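Local atomic coordinates of 26S proteasome regulatory subunit rpn10 (Schizosaccharomyces pombe, PDB entry 2X5N), a protein that protects ubiquitin chains from being taken apart by deubiquitinating enzymes, thereby promoting protein degradation by the 26S proteasome. Residues D10-I16 with L78-A84; G18-P22 with I170-L176; A137-I141 with L152-I156; V32-F36 with T65-F71; A84-D88 with V113-E119. All blocks are in the same frame, centred on the assembly; numbering follows the deposited sequence. Where two conformers were deposited one is given.

Contact 1: D10-I16 with L78-A84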
# COMPACT_ATOMS: atom_id res chain seq x y z
N ASP A 10 -4.91 -3.22 -4.29
CA ASP A 10 -5.08 -4.37 -5.15
C ASP A 10 -6.54 -4.39 -5.61
O ASP A 10 -7.46 -4.58 -4.81
CB ASP A 10 -4.68 -5.64 -4.38
CG ASP A 10 -4.64 -6.89 -5.24
OD1 ASP A 10 -5.29 -6.95 -6.30
OD2 ASP A 10 -3.94 -7.84 -4.81
N ASN A 11 -6.75 -4.14 -6.90
CA ASN A 11 -8.08 -4.26 -7.52
C ASN A 11 -8.11 -5.39 -8.54
O ASN A 11 -8.80 -5.29 -9.56
CB ASN A 11 -8.53 -2.95 -8.16
CG ASN A 11 -7.65 -2.53 -9.31
OD1 ASN A 11 -6.45 -2.75 -9.28
ND2 ASN A 11 -8.25 -1.89 -10.32
N SER A 12 -7.37 -6.48 -8.25
CA SER A 12 -7.42 -7.68 -9.09
C SER A 12 -8.66 -8.52 -8.80
O SER A 12 -9.37 -8.31 -7.81
CB SER A 12 -6.18 -8.54 -8.89
OG SER A 12 -6.23 -9.27 -7.69
N GLU A 13 -8.90 -9.51 -9.66
CA GLU A 13 -10.03 -10.41 -9.50
C GLU A 13 -9.96 -11.20 -8.18
O GLU A 13 -10.98 -11.64 -7.68
CB GLU A 13 -10.15 -11.37 -10.69
CG GLU A 13 -8.97 -12.30 -10.85
CD GLU A 13 -8.95 -13.03 -12.17
OE1 GLU A 13 -10.03 -13.27 -12.76
OE2 GLU A 13 -7.85 -13.38 -12.62
N TRP A 14 -8.76 -11.33 -7.61
CA TRP A 14 -8.59 -12.05 -6.34
C TRP A 14 -9.28 -11.33 -5.19
O TRP A 14 -9.56 -11.92 -4.15
CB TRP A 14 -7.10 -12.22 -6.04
CG TRP A 14 -6.45 -13.18 -6.98
CD1 TRP A 14 -6.10 -12.95 -8.28
CD2 TRP A 14 -6.10 -14.52 -6.70
NE1 TRP A 14 -5.57 -14.07 -8.82
CE2 TRP A 14 -5.55 -15.06 -7.87
CE3 TRP A 14 -6.19 -15.32 -5.56
CZ2 TRP A 14 -5.08 -16.37 -7.94
CZ3 TRP A 14 -5.73 -16.63 -5.63
CH2 TRP A 14 -5.19 -17.13 -6.81
N MET A 15 -9.56 -10.05 -5.36
CA MET A 15 -10.09 -9.22 -4.30
C MET A 15 -11.63 -9.30 -4.22
O MET A 15 -12.21 -8.71 -3.34
CB MET A 15 -9.59 -7.78 -4.48
CG MET A 15 -8.07 -7.69 -4.44
SD MET A 15 -7.36 -8.11 -2.82
CE MET A 15 -7.72 -6.62 -1.89
N ILE A 16 -12.22 -10.00 -5.19
CA ILE A 16 -13.64 -10.33 -5.19
C ILE A 16 -13.75 -11.65 -4.45
O ILE A 16 -14.03 -12.70 -5.01
CB ILE A 16 -14.20 -10.48 -6.60
CG1 ILE A 16 -13.80 -9.29 -7.48
CG2 ILE A 16 -15.72 -10.61 -6.55
CD1 ILE A 16 -14.01 -9.52 -8.98
N LEU A 78 -14.42 2.12 -10.08
CA LEU A 78 -13.16 1.47 -10.41
C LEU A 78 -13.41 0.00 -10.69
O LEU A 78 -14.00 -0.68 -9.88
CB LEU A 78 -12.17 1.59 -9.25
CG LEU A 78 -10.78 1.02 -9.50
CD1 LEU A 78 -9.99 1.87 -10.47
CD2 LEU A 78 -10.02 0.91 -8.19
N PRO A 79 -12.94 -0.49 -11.84
CA PRO A 79 -12.95 -1.94 -12.00
C PRO A 79 -12.21 -2.78 -10.99
O PRO A 79 -11.08 -2.37 -10.68
CB PRO A 79 -12.61 -2.18 -13.47
CG PRO A 79 -12.66 -0.81 -14.11
CD PRO A 79 -12.37 0.17 -13.02
N VAL A 80 -12.74 -3.91 -10.57
CA VAL A 80 -12.05 -4.84 -9.70
C VAL A 80 -12.11 -6.18 -10.44
O VAL A 80 -13.16 -6.80 -10.54
CB VAL A 80 -12.72 -4.93 -8.31
CG1 VAL A 80 -11.93 -5.88 -7.42
CG2 VAL A 80 -12.78 -3.55 -7.66
N ARG A 81 -10.98 -6.56 -11.05
CA ARG A 81 -10.92 -7.65 -12.02
C ARG A 81 -9.49 -7.80 -12.50
O ARG A 81 -8.62 -6.99 -12.17
CB ARG A 81 -11.83 -7.33 -13.22
CG ARG A 81 -11.33 -6.11 -14.01
CD ARG A 81 -12.22 -5.79 -15.21
NE ARG A 81 -12.38 -6.94 -16.10
CZ ARG A 81 -11.48 -7.36 -16.97
NH1 ARG A 81 -10.31 -6.74 -17.09
NH2 ARG A 81 -11.74 -8.42 -17.73
N GLY A 82 -9.23 -8.83 -13.30
CA GLY A 82 -7.92 -8.96 -13.92
C GLY A 82 -6.77 -9.29 -12.98
O GLY A 82 -6.97 -9.69 -11.84
N ASN A 83 -5.56 -9.18 -13.52
CA ASN A 83 -4.35 -9.58 -12.82
C ASN A 83 -3.71 -8.44 -12.04
O ASN A 83 -3.82 -7.27 -12.42
CB ASN A 83 -3.28 -10.03 -13.82
CG ASN A 83 -3.72 -11.21 -14.65
OD1 ASN A 83 -4.40 -12.07 -14.15
ND2 ASN A 83 -3.33 -11.23 -15.91
N ALA A 84 -3.01 -8.81 -10.97
CA ALA A 84 -2.22 -7.86 -10.21
C ALA A 84 -0.79 -7.85 -10.74
O ALA A 84 -0.24 -8.90 -11.07
CB ALA A 84 -2.22 -8.24 -8.75
O HOH W 1 -11.01 -10.82 -14.15
O HOH W 2 -5.34 -13.00 -11.82
O HOH W 3 -7.35 -12.17 -15.25

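Contact 2: G18-P22 with I170-L176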
# COMPACT_ATOMS: atom_id res chain seq x y z
N GLY A 18 -15.27 -12.98 -0.49
CA GLY A 18 -15.90 -12.64 0.77
C GLY A 18 -15.26 -13.21 2.03
O GLY A 18 -15.84 -13.16 3.10
N ASP A 19 -14.05 -13.74 1.91
CA ASP A 19 -13.34 -14.22 3.09
C ASP A 19 -12.82 -13.11 4.01
O ASP A 19 -12.39 -13.41 5.13
CB ASP A 19 -12.22 -15.22 2.72
CG ASP A 19 -11.11 -14.64 1.86
OD1 ASP A 19 -11.22 -13.53 1.33
OD2 ASP A 19 -10.09 -15.36 1.72
N TYR A 20 -12.87 -11.86 3.56
CA TYR A 20 -12.73 -10.69 4.44
C TYR A 20 -14.01 -9.90 4.31
O TYR A 20 -14.56 -9.79 3.22
CB TYR A 20 -11.51 -9.83 4.05
CG TYR A 20 -10.19 -10.54 4.25
CD1 TYR A 20 -9.34 -10.19 5.29
CD2 TYR A 20 -9.83 -11.60 3.44
CE1 TYR A 20 -8.15 -10.87 5.49
CE2 TYR A 20 -8.64 -12.29 3.63
CZ TYR A 20 -7.82 -11.92 4.66
OH TYR A 20 -6.65 -12.61 4.84
N ILE A 21 -14.51 -9.35 5.41
CA ILE A 21 -15.81 -8.72 5.43
C ILE A 21 -15.72 -7.29 4.91
O ILE A 21 -14.89 -6.53 5.37
CB ILE A 21 -16.42 -8.74 6.86
CG1 ILE A 21 -16.82 -10.17 7.22
CG2 ILE A 21 -17.65 -7.86 6.93
CD1 ILE A 21 -17.27 -10.33 8.66
N PRO A 22 -16.56 -6.93 3.93
CA PRO A 22 -17.53 -7.77 3.21
C PRO A 22 -16.92 -8.45 1.96
O PRO A 22 -17.41 -9.50 1.53
CB PRO A 22 -18.60 -6.76 2.80
CG PRO A 22 -17.82 -5.48 2.58
CD PRO A 22 -16.73 -5.50 3.62
N ILE A 170 -2.41 -10.61 7.54
CA ILE A 170 -3.65 -10.79 8.28
C ILE A 170 -4.46 -11.87 7.62
O ILE A 170 -4.92 -11.68 6.50
CB ILE A 170 -4.50 -9.52 8.25
CG1 ILE A 170 -3.72 -8.33 8.83
CG2 ILE A 170 -5.81 -9.73 9.00
CD1 ILE A 170 -3.36 -8.48 10.28
N PRO A 171 -4.61 -13.02 8.27
CA PRO A 171 -5.50 -14.07 7.78
C PRO A 171 -6.96 -13.76 7.69
O PRO A 171 -7.39 -12.82 8.37
CB PRO A 171 -5.15 -15.33 8.57
CG PRO A 171 -4.11 -14.91 9.57
CD PRO A 171 -3.96 -13.40 9.53
N PRO A 172 -7.74 -14.57 6.98
CA PRO A 172 -9.19 -14.42 7.06
C PRO A 172 -9.75 -14.41 8.46
O PRO A 172 -9.26 -15.21 9.22
CB PRO A 172 -9.74 -15.46 6.08
CG PRO A 172 -8.58 -15.79 5.18
CD PRO A 172 -7.35 -15.61 6.02
N SER A 173 -10.72 -13.58 8.81
CA SER A 173 -11.30 -13.66 10.14
C SER A 173 -12.62 -12.96 10.14
O SER A 173 -12.95 -12.28 9.17
CB SER A 173 -10.36 -13.06 11.18
OG SER A 173 -10.61 -11.69 11.40
N PRO A 174 -13.40 -13.16 11.21
CA PRO A 174 -14.58 -12.33 11.46
C PRO A 174 -14.49 -10.85 11.73
O PRO A 174 -15.47 -10.09 11.68
CB PRO A 174 -15.48 -13.19 12.37
CG PRO A 174 -14.61 -14.40 12.76
CD PRO A 174 -13.20 -14.12 12.30
N GLN A 175 -13.27 -10.45 12.08
CA GLN A 175 -12.99 -9.07 12.47
C GLN A 175 -12.68 -8.25 11.23
O GLN A 175 -12.48 -8.79 10.16
CB GLN A 175 -11.86 -9.00 13.50
CG GLN A 175 -12.22 -9.76 14.80
CD GLN A 175 -11.38 -9.37 15.99
OE1 GLN A 175 -10.37 -8.68 15.87
NE2 GLN A 175 -11.79 -9.82 17.17
N LEU A 176 -12.64 -6.94 11.39
CA LEU A 176 -12.46 -6.05 10.25
C LEU A 176 -11.01 -5.77 9.97
O LEU A 176 -10.23 -5.47 10.89
CB LEU A 176 -13.16 -4.72 10.51
CG LEU A 176 -14.67 -4.84 10.79
CD1 LEU A 176 -15.29 -3.46 10.87
CD2 LEU A 176 -15.36 -5.69 9.73
O HOH W 4 -11.56 -11.93 7.03
O HOH W 5 -12.31 -9.75 7.74

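Contact 3: A137-I141 with L152-I156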
# COMPACT_ATOMS: atom_id res chain seq x y z
N ALA A 137 10.88 3.72 1.68
CA ALA A 137 10.35 2.77 2.65
C ALA A 137 9.10 2.11 2.09
O ALA A 137 8.43 2.67 1.22
CB ALA A 137 10.00 3.49 3.93
N ILE A 138 8.79 0.93 2.59
CA ILE A 138 7.61 0.23 2.14
C ILE A 138 7.00 -0.59 3.27
O ILE A 138 7.71 -1.24 4.04
CB ILE A 138 7.90 -0.64 0.90
CG1 ILE A 138 6.62 -1.35 0.42
CG2 ILE A 138 9.05 -1.61 1.16
CD1 ILE A 138 6.62 -1.72 -1.03
N ASP A 139 5.68 -0.52 3.33
CA ASP A 139 4.86 -1.39 4.15
C ASP A 139 3.97 -2.21 3.23
O ASP A 139 3.42 -1.69 2.26
CB ASP A 139 3.99 -0.58 5.11
CG ASP A 139 4.80 0.32 5.97
OD1 ASP A 139 5.80 -0.16 6.54
OD2 ASP A 139 4.44 1.51 6.06
N ILE A 140 3.82 -3.48 3.55
CA ILE A 140 2.93 -4.35 2.79
C ILE A 140 1.89 -4.93 3.73
O ILE A 140 2.22 -5.44 4.79
CB ILE A 140 3.69 -5.50 2.13
CG1 ILE A 140 4.66 -4.95 1.07
CG2 ILE A 140 2.73 -6.49 1.51
CD1 ILE A 140 5.57 -5.99 0.47
N ILE A 141 0.63 -4.83 3.31
CA ILE A 141 -0.50 -5.45 4.02
C ILE A 141 -0.87 -6.65 3.16
O ILE A 141 -1.36 -6.50 2.05
CB ILE A 141 -1.68 -4.48 4.13
CG1 ILE A 141 -1.27 -3.26 4.97
CG2 ILE A 141 -2.88 -5.21 4.75
CD1 ILE A 141 -2.15 -2.03 4.78
N LEU A 152 7.39 -12.53 0.88
CA LEU A 152 7.24 -11.13 1.24
C LEU A 152 8.04 -10.76 2.48
O LEU A 152 8.45 -9.61 2.63
CB LEU A 152 5.77 -10.76 1.40
CG LEU A 152 5.05 -10.57 0.06
CD1 LEU A 152 3.57 -10.29 0.26
CD2 LEU A 152 5.70 -9.45 -0.74
N GLN A 153 8.29 -11.72 3.37
CA GLN A 153 9.12 -11.44 4.54
C GLN A 153 10.55 -11.18 4.09
O GLN A 153 11.21 -10.27 4.58
CB GLN A 153 9.08 -12.60 5.55
CG GLN A 153 9.92 -12.37 6.80
CD GLN A 153 9.41 -11.24 7.67
OE1 GLN A 153 8.26 -11.25 8.11
NE2 GLN A 153 10.26 -10.25 7.93
N HIS A 154 11.04 -11.97 3.14
CA HIS A 154 12.38 -11.76 2.61
C HIS A 154 12.48 -10.42 1.88
O HIS A 154 13.49 -9.73 1.96
CB HIS A 154 12.76 -12.89 1.66
CG HIS A 154 12.68 -14.25 2.29
ND1 HIS A 154 12.38 -15.39 1.57
CD2 HIS A 154 12.85 -14.65 3.57
CE1 HIS A 154 12.38 -16.43 2.38
NE2 HIS A 154 12.66 -16.01 3.60
N PHE A 155 11.44 -10.06 1.15
CA PHE A 155 11.36 -8.77 0.47
C PHE A 155 11.48 -7.61 1.48
O PHE A 155 12.29 -6.69 1.31
CB PHE A 155 10.03 -8.70 -0.29
CG PHE A 155 9.71 -7.33 -0.87
CD1 PHE A 155 10.14 -6.97 -2.14
CD2 PHE A 155 8.98 -6.42 -0.15
CE1 PHE A 155 9.84 -5.73 -2.67
CE2 PHE A 155 8.67 -5.18 -0.67
CZ PHE A 155 9.11 -4.83 -1.92
N ILE A 156 10.65 -7.65 2.52
CA ILE A 156 10.69 -6.58 3.50
C ILE A 156 12.05 -6.51 4.19
O ILE A 156 12.58 -5.44 4.43
CB ILE A 156 9.51 -6.69 4.49
CG1 ILE A 156 8.21 -6.33 3.77
CG2 ILE A 156 9.71 -5.74 5.66
CD1 ILE A 156 8.08 -4.86 3.46

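Contact 4: V32-F36 with T65-F71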
# COMPACT_ATOMS: atom_id res chain seq x y z
N VAL A 32 -7.50 1.81 3.74
CA VAL A 32 -6.85 2.94 3.06
C VAL A 32 -7.14 4.25 3.81
O VAL A 32 -6.24 5.08 4.01
CB VAL A 32 -7.32 3.03 1.59
CG1 VAL A 32 -6.83 4.34 0.93
CG2 VAL A 32 -6.80 1.83 0.79
N HIS A 33 -8.38 4.44 4.23
CA HIS A 33 -8.76 5.68 4.88
C HIS A 33 -7.97 5.83 6.19
O HIS A 33 -7.52 6.91 6.55
CB HIS A 33 -10.28 5.73 5.12
CG HIS A 33 -10.81 7.11 5.34
ND1 HIS A 33 -12.16 7.42 5.33
CD2 HIS A 33 -10.21 8.29 5.56
CE1 HIS A 33 -12.33 8.73 5.54
NE2 HIS A 33 -11.13 9.29 5.69
N MET A 34 -7.81 4.71 6.90
CA MET A 34 -7.05 4.73 8.15
C MET A 34 -5.59 5.10 7.94
O MET A 34 -5.05 5.91 8.68
CB MET A 34 -7.24 3.37 8.86
CG MET A 34 -6.48 3.19 10.16
SD MET A 34 -4.72 2.80 10.01
CE MET A 34 -4.80 1.21 9.19
N ILE A 35 -4.95 4.50 6.94
CA ILE A 35 -3.55 4.78 6.61
C ILE A 35 -3.41 6.26 6.22
O ILE A 35 -2.50 6.96 6.67
CB ILE A 35 -3.08 3.89 5.45
CG1 ILE A 35 -3.07 2.42 5.83
CG2 ILE A 35 -1.66 4.30 5.01
CD1 ILE A 35 -2.14 2.08 6.98
N PHE A 36 -4.28 6.72 5.33
CA PHE A 36 -4.37 8.12 4.94
C PHE A 36 -4.37 9.08 6.09
O PHE A 36 -3.59 10.02 6.18
CB PHE A 36 -5.48 8.35 3.93
CG PHE A 36 -5.54 9.72 3.34
CD1 PHE A 36 -5.03 9.95 2.07
CD2 PHE A 36 -6.14 10.77 4.02
CE1 PHE A 36 -5.14 11.20 1.48
CE2 PHE A 36 -6.22 12.03 3.43
CZ PHE A 36 -5.73 12.23 2.17
N THR A 65 -1.89 14.37 -2.18
CA THR A 65 -2.93 15.26 -1.67
C THR A 65 -3.15 15.06 -0.17
O THR A 65 -2.73 14.05 0.38
CB THR A 65 -4.27 14.99 -2.43
OG1 THR A 65 -5.25 15.97 -2.08
CG2 THR A 65 -4.84 13.60 -2.14
N ARG A 66 -3.86 16.00 0.45
CA ARG A 66 -4.40 15.83 1.80
C ARG A 66 -5.93 15.72 1.79
O ARG A 66 -6.55 15.60 2.85
CB ARG A 66 -3.96 16.99 2.69
CG ARG A 66 -2.46 16.92 2.99
CD ARG A 66 -1.96 18.01 3.87
NE ARG A 66 -2.53 17.99 5.22
CZ ARG A 66 -2.02 17.33 6.26
NH1 ARG A 66 -0.97 16.55 6.12
NH2 ARG A 66 -2.56 17.44 7.46
N ASP A 67 -6.52 15.73 0.60
CA ASP A 67 -7.97 15.68 0.44
C ASP A 67 -8.43 14.24 0.16
O ASP A 67 -8.32 13.75 -0.97
CB ASP A 67 -8.37 16.62 -0.71
CG ASP A 67 -9.87 16.68 -0.92
OD1 ASP A 67 -10.60 15.96 -0.23
OD2 ASP A 67 -10.33 17.45 -1.78
N TYR A 68 -8.93 13.56 1.18
CA TYR A 68 -9.36 12.18 0.98
C TYR A 68 -10.52 12.05 -0.01
O TYR A 68 -10.70 11.01 -0.62
CB TYR A 68 -9.70 11.51 2.32
CG TYR A 68 -9.82 10.01 2.16
CD1 TYR A 68 -8.68 9.26 1.90
CD2 TYR A 68 -11.03 9.34 2.25
CE1 TYR A 68 -8.73 7.90 1.75
CE2 TYR A 68 -11.09 7.96 2.08
CZ TYR A 68 -9.93 7.25 1.82
OH TYR A 68 -9.95 5.89 1.62
N GLY A 69 -11.28 13.11 -0.20
CA GLY A 69 -12.32 13.08 -1.20
C GLY A 69 -11.79 12.77 -2.59
O GLY A 69 -12.47 12.17 -3.40
N LYS A 70 -10.56 13.17 -2.88
CA LYS A 70 -9.99 12.84 -4.17
C LYS A 70 -9.78 11.33 -4.31
O LYS A 70 -9.96 10.78 -5.39
CB LYS A 70 -8.66 13.58 -4.37
CG LYS A 70 -8.82 15.08 -4.61
CD LYS A 70 -7.50 15.74 -4.95
CE LYS A 70 -6.79 15.01 -6.07
NZ LYS A 70 -5.84 15.89 -6.79
N PHE A 71 -9.41 10.66 -3.22
CA PHE A 71 -9.28 9.20 -3.27
C PHE A 71 -10.64 8.58 -3.53
O PHE A 71 -10.78 7.68 -4.36
CB PHE A 71 -8.74 8.63 -1.95
CG PHE A 71 -7.23 8.72 -1.77
CD1 PHE A 71 -6.50 9.80 -2.21
CD2 PHE A 71 -6.59 7.70 -1.12
CE1 PHE A 71 -5.12 9.84 -2.02
CE2 PHE A 71 -5.22 7.75 -0.93
CZ PHE A 71 -4.49 8.83 -1.38

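Contact 5: A84-D88 with V113-E119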
# COMPACT_ATOMS: atom_id res chain seq x y z
N ALA A 84 -3.01 -8.81 -10.97
CA ALA A 84 -2.22 -7.86 -10.21
C ALA A 84 -0.79 -7.85 -10.74
O ALA A 84 -0.24 -8.90 -11.07
CB ALA A 84 -2.22 -8.24 -8.75
N LYS A 85 -0.20 -6.66 -10.75
CA LYS A 85 1.15 -6.45 -11.24
C LYS A 85 1.94 -5.75 -10.16
O LYS A 85 2.19 -4.55 -10.24
CB LYS A 85 1.10 -5.59 -12.49
CG LYS A 85 0.19 -6.14 -13.57
CD LYS A 85 0.79 -7.36 -14.18
CE LYS A 85 -0.04 -7.84 -15.36
NZ LYS A 85 0.68 -8.92 -16.08
N PHE A 86 2.36 -6.51 -9.15
CA PHE A 86 2.99 -5.96 -7.96
C PHE A 86 4.27 -5.17 -8.28
O PHE A 86 4.41 -4.00 -7.90
CB PHE A 86 3.30 -7.07 -6.97
CG PHE A 86 4.04 -6.59 -5.76
CD1 PHE A 86 3.39 -5.92 -4.74
CD2 PHE A 86 5.40 -6.82 -5.62
CE1 PHE A 86 4.08 -5.45 -3.62
CE2 PHE A 86 6.09 -6.38 -4.49
CZ PHE A 86 5.42 -5.70 -3.51
N GLY A 87 5.21 -5.80 -8.98
CA GLY A 87 6.48 -5.13 -9.26
C GLY A 87 6.32 -3.89 -10.13
O GLY A 87 6.93 -2.86 -9.89
N ASP A 88 5.51 -3.98 -11.18
CA ASP A 88 5.22 -2.80 -11.98
C ASP A 88 4.65 -1.70 -11.10
O ASP A 88 4.99 -0.53 -11.26
CB ASP A 88 4.22 -3.10 -13.10
CG ASP A 88 4.81 -3.88 -14.25
OD1 ASP A 88 6.03 -3.94 -14.42
OD2 ASP A 88 4.02 -4.39 -15.06
N VAL A 113 -1.51 -6.49 -0.85
CA VAL A 113 -1.38 -7.64 -1.71
C VAL A 113 -2.39 -8.70 -1.26
O VAL A 113 -2.31 -9.23 -0.15
CB VAL A 113 0.05 -8.23 -1.62
CG1 VAL A 113 0.13 -9.55 -2.44
CG2 VAL A 113 1.07 -7.20 -2.11
N GLY A 114 -3.35 -8.97 -2.14
CA GLY A 114 -4.37 -10.00 -1.91
C GLY A 114 -4.42 -10.98 -3.05
O GLY A 114 -5.41 -11.70 -3.22
N SER A 115 -3.31 -11.07 -3.78
CA SER A 115 -3.22 -11.86 -4.99
C SER A 115 -1.81 -12.42 -5.10
O SER A 115 -0.86 -11.85 -4.58
CB SER A 115 -3.47 -10.97 -6.20
OG SER A 115 -2.65 -9.83 -6.10
N PRO A 116 -1.65 -13.53 -5.84
CA PRO A 116 -0.30 -14.02 -6.11
C PRO A 116 0.67 -13.02 -6.69
O PRO A 116 0.27 -12.31 -7.60
CB PRO A 116 -0.50 -15.35 -6.84
CG PRO A 116 -1.93 -15.70 -6.63
CD PRO A 116 -2.68 -14.39 -6.44
N ILE A 117 1.88 -12.93 -6.19
CA ILE A 117 2.82 -11.97 -6.78
C ILE A 117 3.37 -12.50 -8.10
O ILE A 117 3.81 -13.63 -8.18
CB ILE A 117 3.91 -11.62 -5.79
CG1 ILE A 117 3.28 -10.78 -4.67
CG2 ILE A 117 5.04 -10.84 -6.47
CD1 ILE A 117 4.21 -10.45 -3.54
N VAL A 118 3.36 -11.68 -9.15
CA VAL A 118 3.76 -12.18 -10.45
C VAL A 118 5.29 -12.37 -10.51
O VAL A 118 5.75 -13.34 -11.08
CB VAL A 118 3.24 -11.26 -11.59
CG1 VAL A 118 3.80 -9.85 -11.46
CG2 VAL A 118 3.56 -11.86 -12.95
N GLU A 119 6.06 -11.48 -9.89
CA GLU A 119 7.52 -11.64 -9.80
C GLU A 119 7.92 -12.90 -9.03
O GLU A 119 7.29 -13.26 -8.04
CB GLU A 119 8.14 -10.43 -9.10
CG GLU A 119 8.22 -9.19 -10.00
CD GLU A 119 6.89 -8.49 -10.19
OE1 GLU A 119 5.97 -8.62 -9.35
OE2 GLU A 119 6.76 -7.76 -11.17
O HOH W 6 1.48 -9.30 -8.84
O HOH W 7 4.43 -6.58 -12.04

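Contact 1: D10-I16 with L78-A84
In this von Willebrand A domain the loop that follows strand 3-9 stands where relatives carry the metal-binding DxSxS motif, here reading Asp-Asn-Ser-Glu-Trp with a tryptophan at the second serine position, and Asn11 and Glu13 of this loop tie it to the extended segment Pro79-Gly82. Two backbone bonds set the register: Arg81 N donates to Asn11 O at 2.9 Å, and Glu13 N to Gly82 O at 172°, almost straight. With its CG between backbone N and carbonyl carbon (chi1 64°), Asn11 turns its amide across the gap, and ND2 meets Pro79 O nearly along the C=O axis at 2.9 Å. Val80 CG1 lies 3.9 Å from Ile16 CG1, in one of two conformers of Ile16, and 4.2 Å from Met15 CB; Ile16 and Val80 slide past each other in opposite directions. Inside the loop Asp10 OD1 accepts twice, from Ser12 N (2.9 Å) and from Ser12 OG (2.9 Å), the first bond forming an Asx turn, while Asp10 OD2 is taken by Ser115 OG and Gly114 N. With an alanine in place of Asp10, Ser12 N and the Ser115 hydroxyl would probably lose their shared anchor, and the turn would be freer to shift. The Arg81 guanidinium forms a salt bridge with Asp55. At the solvent edge one water donates to Glu13 OE1 at 3.0 Å and accepts from Gly82 N at 2.8 Å.

Contact 2: G18-P22 with I170-L176
Tyr20 carries the one direct hydrogen bond here: its OH donates to Ile170 O at 2.6 Å, in the carbonyl plane and on a lone pair, while Gly144 N supplies a second bond to the same hydroxyl. With CG beside the backbone N (chi1 -66°), the ring reaches across to the start of the Pro171-Pro172 run. The CH-pi component is Pro172 CA, lying over one ring face 4.1 Å from the centroid and 26° off the normal. Apolar contacts flank it: Tyr20 CE2 to Pro172 CG at 3.8 Å, and further along Ile21 CG2 to Leu176 CD2 at 4.2 Å. Asp19 OD2, which is salt-bridged to Arg24, also lies 3.8 Å from Pro172 CG. Two waters bridge the backbones, one accepting from Ser173 N next to Asp19 O, the other accepting from Ile21 N at 3.2 Å and lying near Ser173 O and Gln175 O. The two loops, one after strand 3-9 and one after strand 166-170, meet at the surface of the vWA domain, joined by one direct hydrogen bond from a buried phenol and by water bridges between the backbones.

Contact 3: A137-I141 with L152-I156
Ile138 and Ile140 of strand 136-143 pack on Leu152, Phe155 and Ile156 of helix 151-159, the strand-helix half of a beta-alpha-beta crossover of the vWA fold. The axes of the short segments 137-141 and 152-156 run nearly antiparallel (163°), 9.9 Å apart at closest approach. Ile138 CG2 touches Phe155 CE2 at 4.0 Å and Ile156 CD1 at 4.1 Å, the isoleucine and the ring crossing at about a right angle. In one of the two conformers of Ile140, CD1 lies 3.4 Å from Phe155 CE2 and 3.7 Å from Leu152 CD2. Phe155 has CG anti to its own N (chi1 171°), which swings the ring down toward the strand. Were Ile138 an alanine, Phe155 CE2 and Ile156 CD1 would probably face a gap left by the branches of the isoleucine. In the next shell, Leu124 and Ala128 of helix 121-133 touch Phe155, Ile109 supports Ile138 from strand 106-113, and Leu167 of strand 166-170 backs Ile140, Leu152 and Ile156. The helix turn itself is held by Ile156 N donating to Leu152 O at 2.9 Å.

Contact 4: V32-F36 with T65-F71
His33 and Tyr68 lie face to face, their ring centroids 3.8 Å apart and their planes only 11° from parallel; the imidazole takes one face of the phenol ring, and Phe71 CB lies over the opposite one. Phe36 is turned quite differently. Tyr68 points an edge at the Phe36 face, CD1 coming 3.5 Å from Phe36 CG, while Tyr68 CB adds a CH-pi contact to the same ring. Phe36 in turn drives its own edge into the face of Phe71, T-shaped at 70°, with CD1 3.7 Å from Phe71 CZ. Its CG is anti to the backbone N (chi1 -173°), which sends the ring out from the helix until CZ abuts Arg66 C at 3.5 Å. Val32 CG1 fills the corner, at the edges of both Tyr68 and Phe71. Asp67 is the N-cap of helix 68-75, its OD1 accepting from Gly69 N. The aromatic cluster thus joins helix 24-42 to helix 68-75 over the sheet: Val32 rests on Ile9 of strand 3-9, Phe36 on Cys48 of strand 47-52, and Phe71 on both strands.

Contact 5: A84-D88 with V113-E119
Phe86, with the largest area buried by the contact, packs against Val113 and Ile117, which lie on the same side of its ring plane. Its CG is anti to the backbone N (chi1 176°), which drops the ring off the first turn of its helix; CD1 comes 3.7 Å from Val113 CG2, placed obliquely, and CD2 lies 4.1 Å from Ile117 CG2, with Ile117 CD1 over that face. Leu124 of helix 121-133 and Ile140 of strand 136-143 also touch this phenylalanine. Ala84 CB faces Ser115 CB at 3.9 Å, in one of two conformers of the serine, whose OG is bonded to Asp10. The arrangement belongs to the rim of the vWA sheet, where the loop leaving the C-terminal end of strand 106-113 passes the N-terminus of helix 86-98. Glu119, its chain bent at chi2 (76°), brings its carboxylate to that helix start. OE1 accepts from Gly87 N at 2.9 Å, the donor sitting 45° out of the carboxylate plane, and OE2, 3.3 Å from Gly87 CA, reaches Asp88 N through a water. The helix terminus would probably help to stabilise the negative charge. A second water accepts from Phe86 N at 2.9 Å and Val118 N at 3.0 Å.

Contacts 3 and 4 are buried, lie on opposite sides of the chain's centre, and have no hydrogen bond between their segments: aliphatic strand-helix packing in one, a cluster of stacked and edge-to-face aromatic rings in the other. Contacts 1 and 5 are partly buried and polar as well as apolar; they share Ala84, lie about 11 Å apart between centres, and are joined through Asp10. Contacts 5 and 3 share apolar packing around Ile140, where the Val113-Ile141 backbone bond also joins strands 106-113 and 136-143. Contact 2 is a surface contact of two loops and leans on water. The loop between strand 3-9 and helix 24-42 serves contacts 1 and 2, and that helix itself serves contact 4.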